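Local coordinates for protein HP0420 homologue (PDB 3LW3) that is of unknown function but adopts a hotdog fold, an architecture shared with many acyl-CoA thioesterases and dehydratases, at residues E91-T103 / I112-F124. Residues are numbered along the deposited sequence; the frame is centred on the assembly and turned at random.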
ATOM      1  N   GLU B  91      -9.585  12.977   2.128  1.00 18.53           N
ATOM      2  CA  GLU B  91      -8.941  14.280   1.903  1.00 18.03           C
ATOM      3  C   GLU B  91      -7.902  14.531   2.962  1.00 19.92           C
ATOM      4  O   GLU B  91      -7.946  13.924   4.053  1.00 18.45           O
ATOM      5  CB  GLU B  91      -9.987  15.415   1.991  1.00 20.75           C
ATOM      6  CG  GLU B  91     -11.074  15.349   0.956  1.00 20.62           C
ATOM      7  CD  GLU B  91     -12.173  16.370   1.260  1.00 22.10           C
ATOM      8  OE1 GLU B  91     -13.253  15.964   1.745  1.00 21.02           O
ATOM      9  OE2 GLU B  91     -11.924  17.572   1.036  1.00 25.32           O
ATOM     10  N   ILE B  92      -6.992  15.485   2.699  1.00 18.96           N
ATOM     11  CA  ILE B  92      -6.069  15.912   3.744  1.00 19.27           C
ATOM     12  C   ILE B  92      -6.857  16.414   4.937  1.00 20.30           C
ATOM     13  O   ILE B  92      -8.016  16.790   4.816  1.00 20.95           O
ATOM     14  CB  ILE B  92      -5.087  16.993   3.239  1.00 22.21           C
ATOM     15  CG1 ILE B  92      -5.871  18.154   2.659  1.00 22.92           C
ATOM     16  CG2 ILE B  92      -4.059  16.387   2.242  1.00 21.66           C
ATOM     17  CD1 ILE B  92      -4.982  19.366   2.348  1.00 27.34           C
ATOM     18  N   LYS B  93      -6.225  16.359   6.100  1.00 20.78           N
ATOM     19  CA  LYS B  93      -6.842  16.779   7.371  1.00 22.26           C
ATOM     20  C   LYS B  93      -7.730  15.723   7.985  1.00 21.12           C
ATOM     21  O   LYS B  93      -7.987  15.795   9.186  1.00 22.49           O
ATOM     22  CB  LYS B  93      -7.604  18.118   7.280  1.00 22.22           C
ATOM     23  CG  LYS B  93      -6.729  19.326   6.938  1.00 26.82           C
ATOM     24  CD  LYS B  93      -7.558  20.609   7.061  1.00 29.67           C
ATOM     25  CE  LYS B  93      -6.898  21.816   6.382  1.00 37.66           C
ATOM     26  NZ  LYS B  93      -7.665  23.130   6.559  1.00 40.95           N
ATOM     27  N   GLN B  94      -8.177  14.725   7.214  1.00 19.64           N
ATOM     28  CA  GLN B  94      -8.946  13.656   7.849  1.00 18.19           C
ATOM     29  C   GLN B  94      -8.030  12.708   8.617  1.00 17.65           C
ATOM     30  O   GLN B  94      -7.144  12.125   8.021  1.00 20.71           O
ATOM     31  CB  GLN B  94      -9.754  12.872   6.803  1.00 17.75           C
ATOM     32  CG  GLN B  94     -10.880  13.651   6.129  1.00 17.08           C
ATOM     33  CD  GLN B  94     -11.746  12.729   5.274  1.00 19.08           C
ATOM     34  OE1 GLN B  94     -11.682  12.769   4.028  1.00 19.02           O
ATOM     35  NE2 GLN B  94     -12.561  11.874   5.936  1.00 17.11           N
ATOM     36  N   GLU B  95      -8.299  12.489   9.900  1.00 16.92           N
ATOM     37  CA  GLU B  95      -7.588  11.461  10.683  1.00 18.47           C
ATOM     38  C   GLU B  95      -8.204  10.090  10.458  1.00 16.10           C
ATOM     39  O   GLU B  95      -9.360   9.864  10.830  1.00 17.60           O
ATOM     40  CB  GLU B  95      -7.714  11.747  12.177  1.00 21.69           C
ATOM     41  CG  GLU B  95      -6.942  12.938  12.591  1.00 24.41           C
ATOM     42  CD  GLU B  95      -6.878  13.062  14.104  1.00 28.45           C
ATOM     43  OE1 GLU B  95      -7.541  12.254  14.842  1.00 26.98           O
ATOM     44  OE2 GLU B  95      -6.131  13.963  14.530  1.00 29.91           O
ATOM     45  N   ILE B  96      -7.446   9.178   9.870  1.00 16.24           N
ATOM     46  CA  ILE B  96      -7.945   7.777   9.674  1.00 15.09           C
ATOM     47  C   ILE B  96      -7.232   6.778  10.604  1.00 16.46           C
ATOM     48  O   ILE B  96      -5.998   6.629  10.490  1.00 17.28           O
ATOM     49  CB  ILE B  96      -7.707   7.318   8.227  1.00 15.73           C
ATOM     50  CG1 ILE B  96      -8.158   8.395   7.243  1.00 16.81           C
ATOM     51  CG2 ILE B  96      -8.445   6.032   7.945  1.00 15.27           C
ATOM     52  CD1 ILE B  96      -9.665   8.759   7.418  1.00 16.07           C
ATOM     53  N   TYR B  97      -7.975   6.132  11.509  1.00 16.22           N
ATOM     54  CA  TYR B  97      -7.394   5.093  12.396  1.00 15.15           C
ATOM     55  C   TYR B  97      -7.521   3.704  11.759  1.00 16.13           C
ATOM     56  O   TYR B  97      -8.632   3.260  11.415  1.00 17.00           O
ATOM     57  CB  TYR B  97      -8.105   5.114  13.750  1.00 16.93           C
ATOM     58  CG  TYR B  97      -7.676   6.285  14.585  1.00 18.61           C
ATOM     59  CD1 TYR B  97      -6.552   6.210  15.403  1.00 19.97           C
ATOM     60  CD2 TYR B  97      -8.368   7.490  14.498  1.00 19.93           C
ATOM     61  CE1 TYR B  97      -6.131   7.285  16.171  1.00 21.42           C
ATOM     62  CE2 TYR B  97      -7.955   8.574  15.232  1.00 23.08           C
ATOM     63  CZ  TYR B  97      -6.854   8.457  16.080  1.00 22.61           C
ATOM     64  OH  TYR B  97      -6.447   9.551  16.812  1.00 26.24           O
ATOM     65  N   PHE B  98      -6.381   3.034  11.577  1.00 13.16           N
ATOM     66  CA  PHE B  98      -6.408   1.672  11.057  1.00 14.22           C
ATOM     67  C   PHE B  98      -6.158   0.688  12.176  1.00 16.19           C
ATOM     68  O   PHE B  98      -5.086   0.704  12.795  1.00 16.35           O
ATOM     69  CB  PHE B  98      -5.347   1.455   9.978  1.00 15.47           C
ATOM     70  CG  PHE B  98      -5.592   2.288   8.725  1.00 15.39           C
ATOM     71  CD1 PHE B  98      -6.285   1.753   7.628  1.00 16.15           C
ATOM     72  CD2 PHE B  98      -5.140   3.603   8.645  1.00 15.82           C
ATOM     73  CE1 PHE B  98      -6.493   2.516   6.493  1.00 15.50           C
ATOM     74  CE2 PHE B  98      -5.384   4.373   7.454  1.00 15.11           C
ATOM     75  CZ  PHE B  98      -6.021   3.804   6.407  1.00 14.56           C
ATOM     76  N   ASN B  99      -7.140  -0.176  12.414  1.00 15.69           N
ATOM     77  CA  ASN B  99      -7.105  -1.166  13.501  1.00 14.62           C
ATOM     78  C   ASN B  99      -6.953  -2.564  12.896  1.00 15.27           C
ATOM     79  O   ASN B  99      -7.856  -3.011  12.176  1.00 15.91           O
ATOM     80  CB  ASN B  99      -8.414  -1.068  14.297  1.00 15.47           C
ATOM     81  CG  ASN B  99      -8.655   0.331  14.856  1.00 17.23           C
ATOM     82  OD1 ASN B  99      -7.735   0.967  15.374  1.00 17.94           O
ATOM     83  ND2 ASN B  99      -9.889   0.840  14.717  1.00 19.82           N
ATOM     84  N   ALA B 100      -5.816  -3.208  13.169  1.00 14.47           N
ATOM     85  CA  ALA B 100      -5.497  -4.553  12.653  1.00 14.77           C
ATOM     86  C   ALA B 100      -5.772  -5.582  13.749  1.00 15.24           C
ATOM     87  O   ALA B 100      -5.421  -5.383  14.932  1.00 14.29           O
ATOM     88  CB  ALA B 100      -4.067  -4.626  12.285  1.00 15.33           C
ATOM     89  N   THR B 101      -6.252  -6.743  13.345  1.00 14.08           N
ATOM     90  CA  THR B 101      -6.447  -7.871  14.267  1.00 15.24           C
ATOM     91  C   THR B 101      -6.090  -9.157  13.516  1.00 16.40           C
ATOM     92  O   THR B 101      -6.583  -9.411  12.403  1.00 16.76           O
ATOM     93  CB  THR B 101      -7.906  -7.968  14.766  1.00 15.68           C
ATOM     94  OG1 THR B 101      -8.348  -6.728  15.332  1.00 17.01           O
ATOM     95  CG2 THR B 101      -8.087  -9.167  15.803  1.00 17.98           C
ATOM     96  N   ILE B 102      -5.251 -10.004  14.105  1.00 16.31           N
ATOM     97  CA  ILE B 102      -4.933 -11.297  13.456  1.00 15.31           C
ATOM     98  C   ILE B 102      -6.205 -12.155  13.471  1.00 16.16           C
ATOM     99  O   ILE B 102      -6.879 -12.249  14.523  1.00 16.31           O
ATOM    100  CB  ILE B 102      -3.864 -12.071  14.265  1.00 15.77           C
ATOM    101  CG1 ILE B 102      -2.510 -11.303  14.278  1.00 16.11           C
ATOM    102  CG2 ILE B 102      -3.689 -13.453  13.707  1.00 16.27           C
ATOM    103  CD1 ILE B 102      -1.562 -11.812  15.323  1.00 18.56           C
ATOM    104  N   THR B 103      -6.543 -12.752  12.334  1.00 16.64           N
ATOM    105  CA  THR B 103      -7.696 -13.662  12.243  1.00 19.55           C
ATOM    106  C   THR B 103      -7.317 -15.172  12.151  1.00 19.30           C
ATOM    107  O   THR B 103      -8.080 -16.039  12.596  1.00 21.00           O
ATOM    108  CB  THR B 103      -8.681 -13.240  11.115  1.00 19.75           C
ATOM    109  OG1 THR B 103      -7.981 -13.268   9.867  1.00 18.92           O
ATOM    110  CG2 THR B 103      -9.240 -11.808  11.422  1.00 19.80           C
ATOM    111  N   ILE B 112      -4.532 -11.201   8.604  1.00 17.05           N
ATOM    112  CA  ILE B 112      -4.780 -10.058   9.492  1.00 17.94           C
ATOM    113  C   ILE B 112      -5.870  -9.225   8.826  1.00 17.49           C
ATOM    114  O   ILE B 112      -5.788  -8.910   7.620  1.00 17.48           O
ATOM    115  CB  ILE B 112      -3.503  -9.184   9.734  1.00 16.45           C
ATOM    116  CG1 ILE B 112      -2.406  -9.931  10.516  1.00 19.69           C
ATOM    117  CG2 ILE B 112      -3.826  -7.933  10.578  1.00 18.19           C
ATOM    118  CD1 ILE B 112      -1.873 -11.103   9.967  1.00 21.89           C
ATOM    119  N   ARG B 113      -6.904  -8.896   9.584  1.00 15.83           N
ATOM    120  CA  ARG B 113      -7.995  -8.061   9.095  1.00 17.68           C
ATOM    121  C   ARG B 113      -7.748  -6.622   9.571  1.00 17.12           C
ATOM    122  O   ARG B 113      -7.379  -6.393  10.724  1.00 15.48           O
ATOM    123  CB  ARG B 113      -9.315  -8.604   9.653  1.00 20.71           C
ATOM    124  CG  ARG B 113     -10.440  -7.637   9.721  1.00 23.01           C
ATOM    125  CD  ARG B 113     -11.252  -7.645   8.521  1.00 26.44           C
ATOM    126  NE  ARG B 113     -11.484  -8.989   7.987  1.00 30.03           N
ATOM    127  CZ  ARG B 113     -12.676  -9.576   7.865  1.00 34.65           C
ATOM    128  NH1 ARG B 113     -13.794  -8.956   8.280  1.00 35.98           N
ATOM    129  NH2 ARG B 113     -12.750 -10.793   7.322  1.00 34.34           N
ATOM    130  N   VAL B 114      -7.937  -5.655   8.674  1.00 16.47           N
ATOM    131  CA  VAL B 114      -7.706  -4.253   9.003  1.00 15.91           C
ATOM    132  C   VAL B 114      -8.963  -3.449   8.688  1.00 17.39           C
ATOM    133  O   VAL B 114      -9.567  -3.618   7.623  1.00 18.29           O
ATOM    134  CB  VAL B 114      -6.488  -3.647   8.277  1.00 14.77           C
ATOM    135  CG1 VAL B 114      -6.308  -2.207   8.675  1.00 14.62           C
ATOM    136  CG2 VAL B 114      -5.208  -4.412   8.635  1.00 16.14           C
ATOM    137  N   GLU B 115      -9.412  -2.631   9.630  1.00 15.12           N
ATOM    138  CA  GLU B 115     -10.525  -1.715   9.350  1.00 15.95           C
ATOM    139  C   GLU B 115     -10.002  -0.323   9.566  1.00 15.44           C
ATOM    140  O   GLU B 115      -9.294  -0.049  10.536  1.00 15.60           O
ATOM    141  CB  GLU B 115     -11.674  -1.941  10.291  1.00 17.98           C
ATOM    142  CG  GLU B 115     -12.280  -3.306  10.124  1.00 19.89           C
ATOM    143  CD  GLU B 115     -13.476  -3.535  11.009  1.00 25.65           C
ATOM    144  OE1 GLU B 115     -13.741  -2.725  11.938  1.00 27.93           O
ATOM    145  OE2 GLU B 115     -14.152  -4.555  10.778  1.00 30.31           O
ATOM    146  N   GLY B 116     -10.328   0.573   8.647  1.00 14.83           N
ATOM    147  CA  GLY B 116      -9.923   1.957   8.808  1.00 15.78           C
ATOM    148  C   GLY B 116     -11.150   2.784   9.119  1.00 17.45           C
ATOM    149  O   GLY B 116     -12.202   2.597   8.447  1.00 16.45           O
ATOM    150  N   GLU B 117     -11.036   3.665  10.110  1.00 15.49           N
ATOM    151  CA  GLU B 117     -12.180   4.473  10.518  1.00 18.99           C
ATOM    152  C   GLU B 117     -11.881   5.946  10.576  1.00 17.86           C
ATOM    153  O   GLU B 117     -10.816   6.370  11.047  1.00 17.09           O
ATOM    154  CB  GLU B 117     -12.684   4.061  11.878  1.00 18.87           C
ATOM    155  CG  GLU B 117     -13.098   2.621  12.012  1.00 20.85           C
ATOM    156  CD  GLU B 117     -13.558   2.352  13.437  1.00 25.72           C
ATOM    157  OE1 GLU B 117     -13.135   3.059  14.395  1.00 25.42           O
ATOM    158  OE2 GLU B 117     -14.343   1.391  13.607  1.00 30.27           O
ATOM    159  N   PHE B 118     -12.882   6.711  10.155  1.00 16.74           N
ATOM    160  CA  PHE B 118     -12.865   8.160  10.262  1.00 17.58           C
ATOM    161  C   PHE B 118     -13.998   8.539  11.192  1.00 17.68           C
ATOM    162  O   PHE B 118     -15.152   8.221  10.880  1.00 17.05           O
ATOM    163  CB  PHE B 118     -13.134   8.762   8.894  1.00 15.50           C
ATOM    164  CG  PHE B 118     -13.270  10.273   8.921  1.00 16.33           C
ATOM    165  CD1 PHE B 118     -12.223  11.071   9.356  1.00 16.64           C
ATOM    166  CD2 PHE B 118     -14.462  10.904   8.494  1.00 17.89           C
ATOM    167  CE1 PHE B 118     -12.330  12.492   9.367  1.00 17.00           C
ATOM    168  CE2 PHE B 118     -14.590  12.313   8.529  1.00 17.19           C
ATOM    169  CZ  PHE B 118     -13.535  13.116   8.968  1.00 16.23           C
ATOM    170  N   MET B 119     -13.678   9.201  12.316  1.00 16.71           N
ATOM    171  CA  MET B 119     -14.691   9.589  13.302  1.00 18.01           C
ATOM    172  C   MET B 119     -15.589   8.367  13.642  1.00 19.61           C
ATOM    173  O   MET B 119     -16.822   8.480  13.682  1.00 21.25           O
ATOM    174  CB  MET B 119     -15.505  10.786  12.722  1.00 17.12           C
ATOM    175  CG  MET B 119     -14.599  11.993  12.400  1.00 17.61           C
ATOM    176  SD  MET B 119     -13.629  12.552  13.785  1.00 18.32           S
ATOM    177  CE  MET B 119     -12.231  13.307  12.999  1.00 19.42           C
ATOM    178  N   GLU B 120     -14.941   7.199  13.762  1.00 18.91           N
ATOM    179  CA  GLU B 120     -15.590   5.946  14.116  1.00 20.53           C
ATOM    180  C   GLU B 120     -16.533   5.401  13.015  1.00 21.34           C
ATOM    181  O   GLU B 120     -17.389   4.571  13.294  1.00 22.49           O
ATOM    182  CB  GLU B 120     -16.292   6.089  15.480  1.00 23.90           C
ATOM    183  CG  GLU B 120     -15.279   6.535  16.540  1.00 28.24           C
ATOM    184  CD  GLU B 120     -15.822   6.717  17.964  1.00 33.84           C
ATOM    185  OE1 GLU B 120     -15.450   7.734  18.610  1.00 36.56           O
ATOM    186  OE2 GLU B 120     -16.582   5.852  18.442  1.00 37.03           O
ATOM    187  N   ILE B 121     -16.361   5.867  11.776  1.00 18.98           N
ATOM    188  CA  ILE B 121     -17.118   5.369  10.630  1.00 19.16           C
ATOM    189  C   ILE B 121     -16.175   4.606   9.724  1.00 18.40           C
ATOM    190  O   ILE B 121     -15.128   5.126   9.382  1.00 18.25           O
ATOM    191  CB  ILE B 121     -17.736   6.520   9.850  1.00 18.12           C
ATOM    192  CG1 ILE B 121     -18.604   7.379  10.791  1.00 21.24           C
ATOM    193  CG2 ILE B 121     -18.501   5.972   8.655  1.00 19.53           C
ATOM    194  CD1 ILE B 121     -18.732   8.837  10.376  1.00 21.78           C
ATOM    195  N   LYS B 122     -16.517   3.376   9.361  1.00 17.84           N
ATOM    196  CA  LYS B 122     -15.602   2.548   8.576  1.00 19.29           C
ATOM    197  C   LYS B 122     -15.459   3.145   7.178  1.00 19.00           C
ATOM    198  O   LYS B 122     -16.477   3.368   6.496  1.00 19.41           O
ATOM    199  CB  LYS B 122     -16.106   1.112   8.451  1.00 19.60           C
ATOM    200  CG  LYS B 122     -15.051   0.185   7.844  1.00 20.55           C
ATOM    201  CD  LYS B 122     -15.355  -1.270   8.156  1.00 23.23           C
ATOM    202  CE  LYS B 122     -16.712  -1.620   7.687  1.00 26.40           C
ATOM    203  NZ  LYS B 122     -16.847  -3.142   7.636  1.00 28.90           N
ATOM    204  N   VAL B 123     -14.226   3.410   6.750  1.00 15.90           N
ATOM    205  CA  VAL B 123     -13.969   3.929   5.392  1.00 17.28           C
ATOM    206  C   VAL B 123     -12.967   3.049   4.606  1.00 17.39           C
ATOM    207  O   VAL B 123     -12.670   3.302   3.429  1.00 17.79           O
ATOM    208  CB  VAL B 123     -13.435   5.366   5.406  1.00 16.28           C
ATOM    209  CG1 VAL B 123     -14.501   6.323   5.983  1.00 17.32           C
ATOM    210  CG2 VAL B 123     -12.131   5.416   6.254  1.00 16.52           C
ATOM    211  N   PHE B 124     -12.482   1.986   5.264  1.00 16.68           N
ATOM    212  CA  PHE B 124     -11.546   1.040   4.645  1.00 17.09           C
ATOM    213  C   PHE B 124     -11.730  -0.315   5.306  1.00 16.09           C
ATOM    214  O   PHE B 124     -11.921  -0.415   6.526  1.00 14.91           O
ATOM    215  CB  PHE B 124     -10.102   1.525   4.863  1.00 16.99           C
ATOM    216  CG  PHE B 124      -9.057   0.565   4.372  1.00 15.16           C
ATOM    217  CD1 PHE B 124      -8.593   0.645   3.048  1.00 16.35           C
ATOM    218  CD2 PHE B 124      -8.571  -0.444   5.201  1.00 14.37           C
ATOM    219  CE1 PHE B 124      -7.655  -0.255   2.569  1.00 16.01           C
ATOM    220  CE2 PHE B 124      -7.621  -1.345   4.726  1.00 15.92           C
ATOM    221  CZ  PHE B 124      -7.148  -1.232   3.424  1.00 16.10           C
TER
HETATM  222  O   HOH W   1     -10.907   9.569  13.103  1.00 18.72           O
HETATM  223  O   HOH W   2     -12.014  -1.167  13.934  1.00 20.71           O
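F98 turns the edge of its ring onto the face of F124, CE1 lying 3.8 Å from CD2 of F124, with the two planes 71° apart. G116 belongs to the strand between theirs; having no side chain, it lets the F98 ring lie close over the backbone, CD1 of F98 sitting 3.8 Å from CA of G116. Farther along this face, the small CB of A100 fits against both CG2 of I112 and CG2 of V114, while helix 57-72 covers F98, A100 and F124, as the central helix of a hotdog fold is wrapped by its antiparallel sheet. The backbones form a regular hairpin ladder, in which Y97, N99 and T101 each exchange two N-H...O bonds with E117, E115 and R113, respectively. Polar residues suit the other face: a water accepts from ND2 of N99 and donates to OE1 of E115, OD1 of N99 bonds to T39, and R113 forms a salt bridge with D127. At the hairpin's open end, beside the F118-I121 turn, the F118 ring is sandwiched between CG of M119 and NE2 of Q94, which stands 3.1 Å above the ring plane with its amide turned 78° to it. Q94 reaches there because its chain is extended beyond CG (chi2 -171°), and OE1 of Q94 accepts from N of E91 at 2.8 Å, fixing the amide's rotation. On the next strand, V123 and F124 both face G116 in a classic beta bulge, their N-H groups reaching G116 O from one face of its plane.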